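Local coordinates for protein rhamnosidase B (Bacillus sp., PDB 2OKX) that probably hydrolyses terminal alpha-L-rhamnose residues from rhamnose-containing glycosides, as a glycoside hydrolase of family 78, at residues 115-119 / 120-124. Sequence-based numbering, arbitrary orientation.
Sequences IEADG and RTLAA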
loop_
_atom_site.group_PDB
_atom_site.type_symbol
_atom_site.label_atom_id
_atom_site.label_comp_id
_atom_site.label_asym_id
_atom_site.label_seq_id
_atom_site.Cartn_x
_atom_site.Cartn_y
_atom_site.Cartn_z
ATOM N N ILE A 115 19.805 -22.913 -12.308
ATOM C CA ILE A 115 18.954 -23.676 -13.211
ATOM C C ILE A 115 19.283 -25.145 -12.997
ATOM O O ILE A 115 20.440 -25.551 -13.106
ATOM C CB ILE A 115 19.206 -23.309 -14.685
ATOM C CG1 ILE A 115 18.812 -21.852 -14.930
ATOM C CG2 ILE A 115 18.408 -24.235 -15.595
ATOM C CD1 ILE A 115 18.993 -21.402 -16.359
ATOM N N GLU A 116 18.264 -25.935 -12.682
ATOM C CA GLU A 116 18.449 -27.354 -12.428
ATOM C C GLU A 116 17.506 -28.200 -13.268
ATOM O O GLU A 116 16.346 -27.840 -13.478
ATOM C CB GLU A 116 18.224 -27.644 -10.940
ATOM C CG GLU A 116 18.332 -29.111 -10.554
ATOM C CD GLU A 116 18.206 -29.332 -9.054
ATOM O OE1 GLU A 116 17.153 -28.983 -8.479
ATOM O OE2 GLU A 116 19.165 -29.856 -8.447
ATOM N N ALA A 117 18.016 -29.329 -13.747
ATOM C CA ALA A 117 17.235 -30.245 -14.561
ATOM C C ALA A 117 17.797 -31.652 -14.425
ATOM O O ALA A 117 18.997 -31.874 -14.609
ATOM C CB ALA A 117 17.268 -29.808 -16.016
ATOM N N ASP A 118 16.927 -32.599 -14.089
ATOM C CA ASP A 118 17.337 -33.987 -13.933
ATOM C C ASP A 118 18.409 -34.108 -12.854
ATOM O O ASP A 118 19.393 -34.832 -13.015
ATOM C CB ASP A 118 17.865 -34.522 -15.269
ATOM C CG ASP A 118 16.817 -34.477 -16.367
ATOM O OD1 ASP A 118 17.176 -34.633 -17.553
ATOM O OD2 ASP A 118 15.626 -34.291 -16.041
ATOM N N GLY A 119 18.208 -33.383 -11.756
ATOM C CA GLY A 119 19.145 -33.416 -10.648
ATOM C C GLY A 119 20.503 -32.810 -10.942
ATOM O O GLY A 119 21.414 -32.889 -10.119
ATOM N N ARG A 120 20.644 -32.202 -12.112
ATOM C CA ARG A 120 21.908 -31.589 -12.504
ATOM C C ARG A 120 21.791 -30.075 -12.615
ATOM O O ARG A 120 20.788 -29.552 -13.099
ATOM C CB ARG A 120 22.374 -32.161 -13.846
ATOM C CG ARG A 120 22.832 -33.608 -13.789
ATOM C CD ARG A 120 22.857 -34.242 -15.178
ATOM N NE ARG A 120 23.555 -33.422 -16.164
ATOM C CZ ARG A 120 24.837 -33.076 -16.089
ATOM N NH1 ARG A 120 25.378 -32.326 -17.040
ATOM N NH2 ARG A 120 25.581 -33.477 -15.066
ATOM N N THR A 121 22.826 -29.375 -12.164
ATOM C CA THR A 121 22.854 -27.923 -12.231
ATOM C C THR A 121 23.336 -27.531 -13.622
ATOM O O THR A 121 24.445 -27.881 -14.018
ATOM C CB THR A 121 23.821 -27.333 -11.183
ATOM O OG1 THR A 121 23.340 -27.638 -9.869
ATOM C CG2 THR A 121 23.937 -25.821 -11.346
ATOM N N LEU A 122 22.500 -26.810 -14.363
ATOM C CA LEU A 122 22.856 -26.389 -15.715
ATOM C C LEU A 122 23.478 -25.000 -15.712
ATOM O O LEU A 122 24.222 -24.639 -16.621
ATOM C CB LEU A 122 21.615 -26.388 -16.610
ATOM C CG LEU A 122 20.769 -27.664 -16.604
ATOM C CD1 LEU A 122 19.555 -27.462 -17.501
ATOM C CD2 LEU A 122 21.601 -28.851 -17.073
ATOM N N ALA A 123 23.165 -24.220 -14.685
ATOM C CA ALA A 123 23.695 -22.871 -14.563
ATOM C C ALA A 123 23.545 -22.411 -13.123
ATOM O O ALA A 123 22.659 -22.875 -12.403
ATOM C CB ALA A 123 22.953 -21.930 -15.495
ATOM N N ALA A 124 24.417 -21.501 -12.706
ATOM C CA ALA A 124 24.382 -20.987 -11.344
ATOM C C ALA A 124 25.141 -19.673 -11.255
ATOM O O ALA A 124 26.190 -19.503 -11.877
ATOM C CB ALA A 124 24.985 -22.010 -10.382
#
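Ala117 and Arg120 close the two-residue loop of a hairpin in which strand 110-117 turns back into strand 120-124, their amides and carbonyls bonded both ways (Ala117 N to Arg120 O 2.9 Å, Arg120 N to Ala117 O 3.0 Å). The turn is of type I', and Asp118 and Gly119 at its corners both have positive phi, a conformation glycine adopts readily and aspartate tolerates better than most residues. The Asp118 carboxylate accepts hydrogen bonds from the backbone N of Glu37 and of Gly38, tying the tip to the neighbouring loop. Farther along, Ile115 O takes two amides at once, Leu122 N at 2.7 Å and, weakly, Ala123 N at 3.4 Å, while Ile115 N gives its hydrogen to Ala123 O. Leu122, the extra residue, has helix-like phi -94° and psi -24°, as expected at the first position of a classic bulge, which brings Leu122 and Ala123 both opposite Ile115. Leu122 CD1 packs on Ala117 CB at 3.6 Å, a closeness that a small methyl allows, and reaches Ile115 CG2 at 3.9 Å, the two side chains crossing at about a right angle. In Ile115, chi1 of -65° sets CG2 anti to the backbone N, facing Leu122, and CG1 beside that N, whence CD1 comes to Ala123 CB at 4.1 Å. Phe30 of strand 22-31 touches Ile115, Leu122 and Ala123. Cutting Ile115 back to an alanine removes CG1, CG2 and CD1, and is likely to cost Leu122 CD1 and Ala123 CB those contacts and open a gap beside Phe30. On the other face, Glu116 and Thr121 form a non-hydrogen-bonded pair, polar residues suited to a partly exposed surface; Thr121 OG1 is hydrogen-bonded to Glu114 OE2. Altogether this is a type I' beta hairpin with a classic beta bulge, at the edge of a mixed sheet within the N-terminal rhamnosidase domain.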